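Local coordinates for protein protelomerase (PDB 4F43) that probably cuts and rejoins DNA to generate the covalently closed hairpin ends of the linear Agrobacterium chromosome, and protects those ends, at residues K4-I15 with L30-N41; Q65-R76 with A93-A103. The protein carries 1 engineered substitution. All blocks are in the same frame, centred on the assembly; numbering follows the deposited sequence.

Contact 1 of 2, residues K4-I15 with L30-N41; sequences KTGVATSIVEKI and LLRIADFIAAMN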
loop_
_atom_site.group_PDB
_atom_site.type_symbol
_atom_site.label_atom_id
_atom_site.label_comp_id
_atom_site.label_asym_id
_atom_site.label_seq_id
_atom_site.Cartn_x
_atom_site.Cartn_y
_atom_site.Cartn_z
ATOM N N LYS A 4 32.950 -4.899 9.502
ATOM C CA LYS A 4 33.539 -3.917 8.598
ATOM C C LYS A 4 33.319 -4.295 7.137
ATOM O O LYS A 4 33.561 -3.491 6.237
ATOM C CB LYS A 4 35.031 -3.733 8.882
ATOM C CG LYS A 4 35.842 -5.013 8.821
ATOM C CD LYS A 4 37.325 -4.723 8.969
ATOM C CE LYS A 4 38.144 -6.001 8.967
ATOM N NZ LYS A 4 39.604 -5.713 8.940
ATOM N N THR A 5 32.853 -5.518 6.908
ATOM C CA THR A 5 32.611 -6.008 5.556
ATOM C C THR A 5 31.178 -6.504 5.397
ATOM O O THR A 5 30.583 -7.022 6.341
ATOM C CB THR A 5 33.574 -7.152 5.190
ATOM O OG1 THR A 5 33.301 -8.291 6.014
ATOM C CG2 THR A 5 35.016 -6.718 5.392
ATOM N N GLY A 6 30.629 -6.345 4.198
ATOM C CA GLY A 6 29.271 -6.780 3.924
ATOM C C GLY A 6 28.867 -6.625 2.472
ATOM O O GLY A 6 29.509 -5.901 1.710
ATOM N N VAL A 7 27.792 -7.307 2.092
ATOM C CA VAL A 7 27.288 -7.248 0.725
ATOM C C VAL A 7 25.758 -7.265 0.685
ATOM O O VAL A 7 25.120 -8.158 1.243
ATOM C CB VAL A 7 27.858 -8.399 -0.135
ATOM C CG1 VAL A 7 27.816 -9.716 0.631
ATOM C CG2 VAL A 7 27.110 -8.506 -1.458
ATOM N N ALA A 8 25.177 -6.262 0.035
ATOM C CA ALA A 8 23.732 -6.199 -0.140
ATOM C C ALA A 8 23.329 -7.046 -1.339
ATOM O O ALA A 8 23.283 -6.556 -2.468
ATOM C CB ALA A 8 23.279 -4.760 -0.321
ATOM N N THR A 9 23.035 -8.316 -1.082
ATOM C CA THR A 9 22.789 -9.295 -2.137
ATOM C C THR A 9 21.593 -8.936 -3.018
ATOM O O THR A 9 21.546 -9.312 -4.188
ATOM C CB THR A 9 22.570 -10.704 -1.553
ATOM O OG1 THR A 9 23.345 -10.857 -0.357
ATOM C CG2 THR A 9 22.977 -11.772 -2.560
ATOM N N SER A 10 20.633 -8.214 -2.449
ATOM C CA SER A 10 19.436 -7.809 -3.181
ATOM C C SER A 10 19.794 -6.956 -4.395
ATOM O O SER A 10 19.438 -7.285 -5.531
ATOM C CB SER A 10 18.494 -7.032 -2.260
ATOM O OG SER A 10 18.159 -7.792 -1.112
ATOM N N ILE A 11 20.506 -5.864 -4.140
ATOM C CA ILE A 11 20.926 -4.941 -5.188
ATOM C C ILE A 11 21.773 -5.654 -6.236
ATOM O O ILE A 11 21.550 -5.503 -7.439
ATOM C CB ILE A 11 21.750 -3.778 -4.609
ATOM C CG1 ILE A 11 21.147 -3.293 -3.287
ATOM C CG2 ILE A 11 21.855 -2.646 -5.618
ATOM C CD1 ILE A 11 19.767 -2.692 -3.426
ATOM N N VAL A 12 22.739 -6.433 -5.760
ATOM C CA VAL A 12 23.649 -7.173 -6.629
ATOM C C VAL A 12 22.904 -8.112 -7.572
ATOM O O VAL A 12 23.164 -8.125 -8.773
ATOM C CB VAL A 12 24.679 -7.977 -5.808
ATOM C CG1 VAL A 12 25.528 -8.850 -6.720
ATOM C CG2 VAL A 12 25.555 -7.039 -4.993
ATOM N N GLU A 13 21.975 -8.890 -7.026
ATOM C CA GLU A 13 21.169 -9.795 -7.838
ATOM C C GLU A 13 20.292 -9.020 -8.816
ATOM O O GLU A 13 20.109 -9.433 -9.964
ATOM C CB GLU A 13 20.315 -10.703 -6.950
ATOM C CG GLU A 13 21.114 -11.746 -6.187
ATOM C CD GLU A 13 20.259 -12.555 -5.232
ATOM O OE1 GLU A 13 19.054 -12.253 -5.107
ATOM O OE2 GLU A 13 20.793 -13.495 -4.605
ATOM N N LYS A 14 19.764 -7.886 -8.361
ATOM C CA LYS A 14 18.950 -7.030 -9.220
ATOM C C LYS A 14 19.759 -6.439 -10.373
ATOM O O LYS A 14 19.203 -6.076 -11.409
ATOM C CB LYS A 14 18.291 -5.911 -8.410
ATOM C CG LYS A 14 17.107 -6.369 -7.579
ATOM C CD LYS A 14 16.415 -5.193 -6.915
ATOM C CE LYS A 14 15.176 -5.640 -6.159
ATOM N NZ LYS A 14 14.472 -4.494 -5.525
ATOM N N ILE A 15 21.071 -6.340 -10.184
ATOM C CA ILE A 15 21.959 -5.856 -11.235
ATOM C C ILE A 15 22.343 -6.984 -12.190
ATOM O O ILE A 15 22.345 -6.806 -13.412
ATOM C CB ILE A 15 23.232 -5.218 -10.646
ATOM C CG1 ILE A 15 22.875 -3.964 -9.847
ATOM C CG2 ILE A 15 24.220 -4.870 -11.750
ATOM C CD1 ILE A 15 24.054 -3.332 -9.143
ATOM N N LEU A 30 20.813 1.921 -8.216
ATOM C CA LEU A 30 21.248 0.633 -7.684
ATOM C C LEU A 30 22.767 0.504 -7.761
ATOM O O LEU A 30 23.400 -0.060 -6.868
ATOM C CB LEU A 30 20.584 -0.515 -8.450
ATOM C CG LEU A 30 19.065 -0.647 -8.327
ATOM C CD1 LEU A 30 18.533 -1.675 -9.313
ATOM C CD2 LEU A 30 18.677 -1.018 -6.906
ATOM N N LEU A 31 23.344 1.040 -8.833
ATOM C CA LEU A 31 24.792 1.051 -9.000
ATOM C C LEU A 31 25.470 1.928 -7.954
ATOM O O LEU A 31 26.499 1.550 -7.395
ATOM C CB LEU A 31 25.171 1.521 -10.406
ATOM C CG LEU A 31 24.912 0.536 -11.547
ATOM C CD1 LEU A 31 25.315 1.143 -12.881
ATOM C CD2 LEU A 31 25.647 -0.773 -11.304
ATOM N N ARG A 32 24.894 3.098 -7.692
ATOM C CA ARG A 32 25.449 4.004 -6.691
ATOM C C ARG A 32 25.379 3.396 -5.295
ATOM O O ARG A 32 26.292 3.570 -4.488
ATOM C CB ARG A 32 24.737 5.358 -6.718
ATOM C CG ARG A 32 24.933 6.134 -8.009
ATOM C CD ARG A 32 24.841 7.630 -7.774
ATOM N NE ARG A 32 25.896 8.097 -6.879
ATOM C CZ ARG A 32 27.100 8.487 -7.282
ATOM N NH1 ARG A 32 27.408 8.469 -8.572
ATOM N NH2 ARG A 32 27.998 8.896 -6.396
ATOM N N ILE A 33 24.295 2.679 -5.020
ATOM C CA ILE A 33 24.138 1.982 -3.747
ATOM C C ILE A 33 25.156 0.852 -3.623
ATOM O O ILE A 33 25.762 0.653 -2.566
ATOM C CB ILE A 33 22.712 1.412 -3.589
ATOM C CG1 ILE A 33 21.686 2.544 -3.579
ATOM C CG2 ILE A 33 22.596 0.591 -2.315
ATOM C CD1 ILE A 33 20.253 2.073 -3.468
ATOM N N ALA A 34 25.344 0.115 -4.714
ATOM C CA ALA A 34 26.308 -0.980 -4.741
ATOM C C ALA A 34 27.727 -0.476 -4.490
ATOM O O ALA A 34 28.472 -1.058 -3.702
ATOM C CB ALA A 34 26.233 -1.720 -6.068
ATOM N N ASP A 35 28.091 0.610 -5.164
ATOM C CA ASP A 35 29.407 1.216 -4.995
ATOM C C ASP A 35 29.550 1.816 -3.602
ATOM O O ASP A 35 30.652 1.899 -3.060
ATOM C CB ASP A 35 29.642 2.295 -6.054
ATOM C CG ASP A 35 29.555 1.756 -7.467
ATOM O OD1 ASP A 35 29.748 0.536 -7.649
ATOM O OD2 ASP A 35 29.293 2.552 -8.394
ATOM N N PHE A 36 28.426 2.238 -3.033
ATOM C CA PHE A 36 28.398 2.777 -1.680
ATOM C C PHE A 36 28.767 1.689 -0.677
ATOM O O PHE A 36 29.714 1.834 0.105
ATOM C CB PHE A 36 27.005 3.324 -1.373
ATOM C CG PHE A 36 26.949 4.192 -0.156
ATOM C CD1 PHE A 36 27.405 5.497 -0.202
ATOM C CD2 PHE A 36 26.430 3.711 1.031
ATOM C CE1 PHE A 36 27.351 6.302 0.916
ATOM C CE2 PHE A 36 26.373 4.512 2.151
ATOM C CZ PHE A 36 26.834 5.809 2.092
ATOM N N ILE A 37 28.013 0.594 -0.715
ATOM C CA ILE A 37 28.270 -0.553 0.149
ATOM C C ILE A 37 29.680 -1.099 -0.080
ATOM O O ILE A 37 30.343 -1.547 0.856
ATOM C CB ILE A 37 27.229 -1.671 -0.074
ATOM C CG1 ILE A 37 25.813 -1.137 0.151
ATOM C CG2 ILE A 37 27.500 -2.856 0.841
ATOM C CD1 ILE A 37 25.581 -0.582 1.539
ATOM N N ALA A 38 30.136 -1.040 -1.328
ATOM C CA ALA A 38 31.480 -1.483 -1.682
ATOM C C ALA A 38 32.545 -0.631 -0.998
ATOM O O ALA A 38 33.495 -1.158 -0.418
ATOM C CB ALA A 38 31.666 -1.455 -3.191
ATOM N N ALA A 39 32.378 0.686 -1.069
ATOM C CA ALA A 39 33.326 1.616 -0.468
ATOM C C ALA A 39 33.284 1.544 1.055
ATOM O O ALA A 39 34.281 1.822 1.722
ATOM C CB ALA A 39 33.051 3.035 -0.940
ATOM N N MET A 40 32.131 1.169 1.601
ATOM C CA MET A 40 31.982 1.045 3.050
ATOM C C MET A 40 32.811 -0.099 3.637
ATOM O O MET A 40 33.105 -0.111 4.833
ATOM C CB MET A 40 30.513 0.866 3.431
ATOM C CG MET A 40 29.671 2.118 3.277
ATOM S SD MET A 40 28.021 1.897 3.963
ATOM C CE MET A 40 28.427 1.441 5.645
ATOM N N ASN A 41 33.179 -1.059 2.794
ATOM C CA ASN A 41 33.929 -2.228 3.244
ATOM C C ASN A 41 35.325 -1.900 3.767
ATOM O O ASN A 41 36.185 -1.444 3.017
ATOM C CB ASN A 41 34.025 -3.267 2.123
ATOM C CG ASN A 41 32.738 -4.044 1.937
ATOM O OD1 ASN A 41 32.616 -5.181 2.392
ATOM N ND2 ASN A 41 31.768 -3.430 1.271
HETATM O O HOH W 1 32.691 -1.110 7.115
#

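Contact 2 of 2, residues Q65-R76 with A93-A103; sequences QTTIISYITKYR and ATGDAAMYDEA. With nucleotides of chain B.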
loop_
_atom_site.group_PDB
_atom_site.type_symbol
_atom_site.label_atom_id
_atom_site.label_comp_id
_atom_site.label_asym_id
_atom_site.label_seq_id
_atom_site.Cartn_x
_atom_site.Cartn_y
_atom_site.Cartn_z
ATOM N N GLN A 65 11.820 15.892 -2.804
ATOM C CA GLN A 65 12.088 15.535 -1.415
ATOM C C GLN A 65 11.592 14.135 -1.076
ATOM O O GLN A 65 12.257 13.393 -0.355
ATOM C CB GLN A 65 11.480 16.567 -0.463
ATOM C CG GLN A 65 12.088 17.950 -0.605
ATOM C CD GLN A 65 12.244 18.657 0.727
ATOM O OE1 GLN A 65 11.345 18.628 1.567
ATOM N NE2 GLN A 65 13.394 19.290 0.931
ATOM N N THR A 66 10.425 13.780 -1.602
ATOM C CA THR A 66 9.875 12.444 -1.415
ATOM C C THR A 66 10.813 11.398 -2.010
ATOM O O THR A 66 11.080 10.361 -1.394
ATOM C CB THR A 66 8.491 12.313 -2.069
ATOM O OG1 THR A 66 8.595 12.603 -3.468
ATOM C CG2 THR A 66 7.509 13.282 -1.432
ATOM N N THR A 67 11.316 11.688 -3.207
ATOM C CA THR A 67 12.261 10.813 -3.891
ATOM C C THR A 67 13.529 10.636 -3.064
ATOM O O THR A 67 14.027 9.522 -2.901
ATOM C CB THR A 67 12.646 11.380 -5.271
ATOM O OG1 THR A 67 11.465 11.574 -6.060
ATOM C CG2 THR A 67 13.589 10.435 -5.999
ATOM N N ILE A 68 14.043 11.749 -2.550
ATOM C CA ILE A 68 15.238 11.743 -1.713
ATOM C C ILE A 68 15.037 10.885 -0.467
ATOM O O ILE A 68 15.896 10.080 -0.110
ATOM C CB ILE A 68 15.633 13.172 -1.291
ATOM C CG1 ILE A 68 16.120 13.972 -2.501
ATOM C CG2 ILE A 68 16.708 13.144 -0.215
ATOM C CD1 ILE A 68 16.531 15.390 -2.175
ATOM N N ILE A 69 13.892 11.059 0.185
ATOM C CA ILE A 69 13.559 10.293 1.382
ATOM C C ILE A 69 13.472 8.793 1.085
ATOM O O ILE A 69 14.035 7.965 1.814
ATOM C CB ILE A 69 12.243 10.793 2.018
ATOM C CG1 ILE A 69 12.412 12.224 2.537
ATOM C CG2 ILE A 69 11.819 9.882 3.149
ATOM C CD1 ILE A 69 11.129 12.855 3.041
ATOM N N SER A 70 12.778 8.449 0.003
ATOM C CA SER A 70 12.650 7.057 -0.419
ATOM C C SER A 70 14.019 6.433 -0.702
ATOM O O SER A 70 14.308 5.309 -0.277
ATOM C CB SER A 70 11.761 6.961 -1.660
ATOM O OG SER A 70 10.487 7.535 -1.420
ATOM N N TYR A 71 14.859 7.176 -1.416
ATOM C CA TYR A 71 16.209 6.722 -1.730
ATOM C C TYR A 71 17.035 6.525 -0.468
ATOM O O TYR A 71 17.827 5.589 -0.379
ATOM C CB TYR A 71 16.913 7.703 -2.668
ATOM C CG TYR A 71 16.443 7.617 -4.100
ATOM C CD1 TYR A 71 15.448 6.722 -4.476
ATOM C CD2 TYR A 71 17.005 8.421 -5.081
ATOM C CE1 TYR A 71 15.020 6.640 -5.784
ATOM C CE2 TYR A 71 16.584 8.343 -6.393
ATOM C CZ TYR A 71 15.590 7.451 -6.737
ATOM O OH TYR A 71 15.166 7.369 -8.041
ATOM N N ILE A 72 16.848 7.413 0.502
ATOM C CA ILE A 72 17.517 7.282 1.790
ATOM C C ILE A 72 17.072 5.992 2.471
ATOM O O ILE A 72 17.887 5.277 3.059
ATOM C CB ILE A 72 17.256 8.499 2.699
ATOM C CG1 ILE A 72 18.043 9.710 2.197
ATOM C CG2 ILE A 72 17.645 8.192 4.138
ATOM C CD1 ILE A 72 17.850 10.955 3.033
ATOM N N THR A 73 15.781 5.685 2.367
ATOM C CA THR A 73 15.268 4.410 2.863
ATOM C C THR A 73 15.977 3.243 2.175
ATOM O O THR A 73 16.366 2.270 2.829
ATOM C CB THR A 73 13.745 4.290 2.665
ATOM O OG1 THR A 73 13.078 5.288 3.449
ATOM C CG2 THR A 73 13.253 2.913 3.085
ATOM N N LYS A 74 16.161 3.356 0.859
ATOM C CA LYS A 74 16.881 2.336 0.097
ATOM C C LYS A 74 18.303 2.121 0.620
ATOM O O LYS A 74 18.704 0.989 0.911
ATOM C CB LYS A 74 16.928 2.695 -1.390
ATOM C CG LYS A 74 15.572 2.745 -2.072
ATOM C CD LYS A 74 15.727 3.040 -3.556
ATOM C CE LYS A 74 14.379 3.153 -4.248
ATOM N NZ LYS A 74 13.611 1.879 -4.195
ATOM N N TYR A 75 19.055 3.213 0.733
ATOM C CA TYR A 75 20.419 3.166 1.253
ATOM C C TYR A 75 20.468 2.514 2.628
ATOM O O TYR A 75 21.264 1.606 2.862
ATOM C CB TYR A 75 21.018 4.572 1.341
ATOM C CG TYR A 75 21.514 5.135 0.027
ATOM C CD1 TYR A 75 22.709 4.700 -0.532
ATOM C CD2 TYR A 75 20.798 6.118 -0.642
ATOM C CE1 TYR A 75 23.168 5.218 -1.727
ATOM C CE2 TYR A 75 21.248 6.642 -1.838
ATOM C CZ TYR A 75 22.434 6.187 -2.376
ATOM O OH TYR A 75 22.885 6.709 -3.566
ATOM N N ARG A 76 19.610 2.982 3.531
ATOM C CA ARG A 76 19.580 2.476 4.901
ATOM C C ARG A 76 19.264 0.983 4.966
ATOM O O ARG A 76 19.897 0.242 5.722
ATOM C CB ARG A 76 18.581 3.269 5.747
ATOM C CG ARG A 76 18.975 4.721 5.961
ATOM C CD ARG A 76 17.952 5.447 6.816
ATOM N NE ARG A 76 17.845 4.853 8.144
ATOM C CZ ARG A 76 18.654 5.144 9.157
ATOM N NH1 ARG A 76 19.632 6.025 8.994
ATOM N NH2 ARG A 76 18.486 4.555 10.334
ATOM N N ALA A 93 23.998 7.938 7.859
ATOM C CA ALA A 93 23.188 7.879 6.648
ATOM C C ALA A 93 21.708 8.080 6.946
ATOM O O ALA A 93 20.911 7.147 6.847
ATOM C CB ALA A 93 23.413 6.563 5.916
ATOM N N THR A 94 21.346 9.303 7.317
ATOM C CA THR A 94 19.952 9.641 7.562
ATOM C C THR A 94 19.637 11.020 6.994
ATOM O O THR A 94 20.543 11.802 6.701
ATOM C CB THR A 94 19.611 9.613 9.064
ATOM O OG1 THR A 94 18.202 9.804 9.241
ATOM C CG2 THR A 94 20.369 10.705 9.806
ATOM N N GLY A 95 18.352 11.313 6.839
ATOM C CA GLY A 95 17.933 12.577 6.268
ATOM C C GLY A 95 18.015 13.733 7.243
ATOM O O GLY A 95 17.985 13.542 8.459
ATOM N N ASP A 96 18.130 14.940 6.699
ATOM C CA ASP A 96 18.097 16.156 7.499
ATOM C C ASP A 96 16.769 16.246 8.244
ATOM O O ASP A 96 15.705 16.065 7.653
ATOM C CB ASP A 96 18.304 17.382 6.609
ATOM C CG ASP A 96 17.825 18.662 7.259
ATOM O OD1 ASP A 96 18.466 19.120 8.228
ATOM O OD2 ASP A 96 16.808 19.214 6.788
ATOM N N ALA A 97 16.840 16.520 9.543
ATOM C CA ALA A 97 15.663 16.511 10.407
ATOM C C ALA A 97 14.602 17.530 9.994
ATOM O O ALA A 97 13.422 17.365 10.301
ATOM C CB ALA A 97 16.073 16.727 11.856
ATOM N N ALA A 98 15.027 18.581 9.300
ATOM C CA ALA A 98 14.111 19.625 8.853
ATOM C C ALA A 98 13.394 19.229 7.564
ATOM O O ALA A 98 12.471 19.912 7.122
ATOM C CB ALA A 98 14.853 20.939 8.668
ATOM N N MET A 99 13.829 18.125 6.965
ATOM C CA MET A 99 13.214 17.618 5.743
ATOM C C MET A 99 11.975 16.793 6.078
ATOM O O MET A 99 10.922 16.942 5.451
ATOM C CB MET A 99 14.217 16.773 4.955
ATOM C CG MET A 99 13.662 16.149 3.686
ATOM S SD MET A 99 14.913 15.223 2.774
ATOM C CE MET A 99 15.410 14.023 4.007
ATOM N N TYR A 100 12.113 15.928 7.076
ATOM C CA TYR A 100 11.014 15.078 7.524
ATOM C C TYR A 100 9.862 15.897 8.099
ATOM O O TYR A 100 8.693 15.540 7.939
ATOM C CB TYR A 100 11.515 14.068 8.558
ATOM C CG TYR A 100 12.491 13.060 7.996
ATOM C CD1 TYR A 100 12.193 12.349 6.842
ATOM C CD2 TYR A 100 13.714 12.827 8.611
ATOM C CE1 TYR A 100 13.079 11.429 6.321
ATOM C CE2 TYR A 100 14.609 11.910 8.094
ATOM C CZ TYR A 100 14.285 11.213 6.951
ATOM O OH TYR A 100 15.174 10.299 6.435
ATOM N N ASP A 101 10.200 16.996 8.767
ATOM C CA ASP A 101 9.191 17.882 9.339
ATOM C C ASP A 101 8.406 18.601 8.248
ATOM O O ASP A 101 7.188 18.757 8.349
ATOM C CB ASP A 101 9.835 18.897 10.286
ATOM C CG ASP A 101 10.492 18.240 11.485
ATOM O OD1 ASP A 101 10.220 17.045 11.732
ATOM O OD2 ASP A 101 11.273 18.919 12.183
ATOM N N GLU A 102 9.112 19.041 7.212
ATOM C CA GLU A 102 8.468 19.664 6.063
ATOM C C GLU A 102 7.569 18.646 5.372
ATOM O O GLU A 102 6.462 18.975 4.941
ATOM C CB GLU A 102 9.514 20.209 5.087
ATOM C CG GLU A 102 8.933 20.887 3.854
ATOM C CD GLU A 102 8.377 22.273 4.140
ATOM O OE1 GLU A 102 8.444 22.723 5.304
ATOM O OE2 GLU A 102 7.877 22.917 3.194
ATOM N N ALA A 103 8.047 17.407 5.283
ATOM C CA ALA A 103 7.264 16.321 4.701
ATOM C C ALA A 103 5.956 16.103 5.460
ATOM O O ALA A 103 4.878 16.054 4.861
ATOM C CB ALA A 103 8.078 15.037 4.677
ATOM P P DT B 20 14.119 4.461 7.063
ATOM O OP1 DT B 20 15.229 3.518 7.322
ATOM O OP2 DT B 20 14.152 5.331 5.866
ATOM O "O5'" DT B 20 12.760 3.618 7.042
ATOM C "C5'" DT B 20 12.488 2.674 8.072
ATOM C "C4'" DT B 20 11.239 1.871 7.755
ATOM O "O4'" DT B 20 10.097 2.762 7.689
ATOM C "C3'" DT B 20 11.270 1.120 6.426
ATOM O "O3'" DT B 20 10.652 -0.155 6.564
ATOM C "C2'" DT B 20 10.473 2.028 5.492
ATOM C "C1'" DT B 20 9.445 2.619 6.445
ATOM N N1 DT B 20 8.976 3.956 6.011
ATOM C C2 DT B 20 7.627 4.180 5.861
ATOM O O2 DT B 20 6.781 3.330 6.072
ATOM N N3 DT B 20 7.307 5.448 5.455
ATOM C C4 DT B 20 8.173 6.491 5.188
ATOM O O4 DT B 20 7.774 7.596 4.825
ATOM C C5 DT B 20 9.570 6.180 5.364
ATOM C C7 DT B 20 10.618 7.218 5.110
ATOM C C6 DT B 20 9.901 4.946 5.761
ATOM P P DA B 19 15.628 9.394 11.424
ATOM O OP1 DA B 19 16.425 8.147 11.453
ATOM O OP2 DA B 19 16.270 10.689 11.740
ATOM O "O5'" DA B 19 14.947 9.531 9.983
ATOM C "C5'" DA B 19 14.845 8.402 9.119
ATOM C "C4'" DA B 19 13.594 7.580 9.379
ATOM O "O4'" DA B 19 12.424 8.424 9.456
ATOM C "C3'" DA B 19 13.216 6.610 8.269
ATOM O "O3'" DA B 19 13.961 5.403 8.355
ATOM C "C2'" DA B 19 11.736 6.356 8.537
ATOM C "C1'" DA B 19 11.308 7.557 9.379
ATOM N N9 DA B 19 10.153 8.264 8.828
ATOM C C8 DA B 19 10.098 9.542 8.346
ATOM N N7 DA B 19 8.908 9.893 7.917
ATOM C C5 DA B 19 8.127 8.770 8.134
ATOM C C6 DA B 19 6.765 8.491 7.893
ATOM N N6 DA B 19 5.904 9.364 7.358
ATOM N N1 DA B 19 6.314 7.266 8.229
ATOM C C2 DA B 19 7.162 6.383 8.766
ATOM N N3 DA B 19 8.458 6.530 9.038
ATOM C C4 DA B 19 8.882 7.757 8.694
ATOM P P DA B 10 11.792 13.515 -9.189
ATOM O OP1 DA B 10 11.614 14.860 -9.783
ATOM O OP2 DA B 10 12.846 13.288 -8.177
ATOM O "O5'" DA B 10 10.401 13.051 -8.553
ATOM C "C5'" DA B 10 9.255 12.957 -9.385
ATOM C "C4'" DA B 10 8.107 12.294 -8.647
ATOM O "O4'" DA B 10 8.405 10.898 -8.419
ATOM C "C3'" DA B 10 7.816 12.867 -7.264
ATOM O "O3'" DA B 10 6.674 13.710 -7.335
ATOM C "C2'" DA B 10 7.557 11.646 -6.379
ATOM C "C1'" DA B 10 7.566 10.485 -7.366
ATOM N N9 DA B 10 8.074 9.232 -6.813
ATOM C C8 DA B 10 9.374 8.884 -6.571
ATOM N N7 DA B 10 9.514 7.678 -6.068
ATOM C C5 DA B 10 8.214 7.203 -5.974
ATOM C C6 DA B 10 7.667 5.985 -5.518
ATOM N N6 DA B 10 8.388 4.961 -5.045
ATOM N N1 DA B 10 6.327 5.850 -5.567
ATOM C C2 DA B 10 5.584 6.857 -6.037
ATOM N N3 DA B 10 5.982 8.042 -6.489
ATOM C C4 DA B 10 7.317 8.150 -6.430
HETATM O O HOH W 2 14.252 7.597 5.026
#

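Contact 1 of 2, residues K4-I15 with L30-N41
Ile11 lies against Leu30, near the N-terminal end of helix 28-40. From its CB, which faces the partner helix, two branches spread. CG2 is anti to the backbone N, which lays this methyl on the Leu30 backbone, 3.3 Å from Leu30 O, and within 3.8 Å of Leu30 CB. The other branch starts at CG1, which is set beside the backbone N and touches Ile33 CG2 (4.3 Å), and ends at CD1, 4.0 Å from Leu30 CD2. One turn later Ile15 continues the apolar strip: its CD1 meets Leu31 CD2 at 3.7 Å and also touches Ala34 CB.

The other end of the contact is polar. Gly6 N donates to Asn41 OD1 (2.9 Å, 164° at the hydrogen), approaching from above the side-chain carbonyl plane. Alongside, Asn41 CA makes a CH...O contact to Lys4 O (3.3 Å), and a water donates to both Lys4 O and Met40 O. The extended residues 5-8 thus run back along helix 28-40, with Ala8 as the N-cap of the next helix. Helices 9-15 and 30-40 cross at -134°, a steeply inclined pair, nearer antiparallel than parallel, within the N-terminal helical region of this DNA-binding protein.

Contact 2 of 2, residues Q65-R76 with A93-A103
The Tyr100 ring receives Ile69 at its edge, where Ile69 CG2 lies in the ring plane 3.7 Å from Tyr100 CE1. One face of the ring, near its rim, carries O4' of DA19 of chain B; the opposite face, again off centre, is covered by the methyl CE of Met99, the knob of a knob-into-hole packing between the two helices. The second flat group, the Arg76 guanidinium, works at its edge: NH1 donates to Ala93 O (2.7 Å, 148°), close to the guanidinium plane though above that of the carbonyl, while NE donates to OP1 of DT20 of chain B (3.0 Å). OP1 of DA19 of chain B lies over one face, and Leu90 O is a further acceptor for NH1. A bend at chi3 (62°) turns the group between backbone and phosphate.

The hole for Met99 is formed by Gln65, Ile68, Ile69 and Ile72 where helices 65-76 and 97-103 cross at -122°. Its CG is anti to the backbone N, and the chain stays extended until the last torsion folds CE back to 3.8 Å from Ile69 CG1.

Both segments also form a DNA-binding surface. Thr67 OG1 donates to OP2 of DA10 of chain B, and Ile69 CG2 touches the thymine methyl C7 of DT20 of chain B at 3.5 Å. Tyr100 OH donates to a water that in turn donates to Ile69 O. Beside that water, Thr73 OG1 donates a hydrogen bond to OP2 of DT20 of chain B (2.6 Å).

How the contacts relate
The two contacts follow one another along the chain and share no segment, yet they meet directly: Ile33 CG1 of contact 1 packs on Tyr75 CE1 of contact 2 at 3.6 Å, and Phe36 meets the Tyr75 ring edge-to-face. They hold different helices; helix 65-82 of contact 2 links them, since it backs helix 28-40 with residues such as Tyr75 while offering another side to helix 97-115. Contact 1 lies farther out, its centre about 27 Å from the centre of the chain against about 19 Å for contact 2, and combines an aliphatic helix pair with backbone-directed polar bonds. Contact 2 is more buried; Thr67, Thr73 and Arg76 bind DNA phosphates, whereas other polar groups bond within the protein. Contact 1 has a single weak phosphate bond, from Leu30 N.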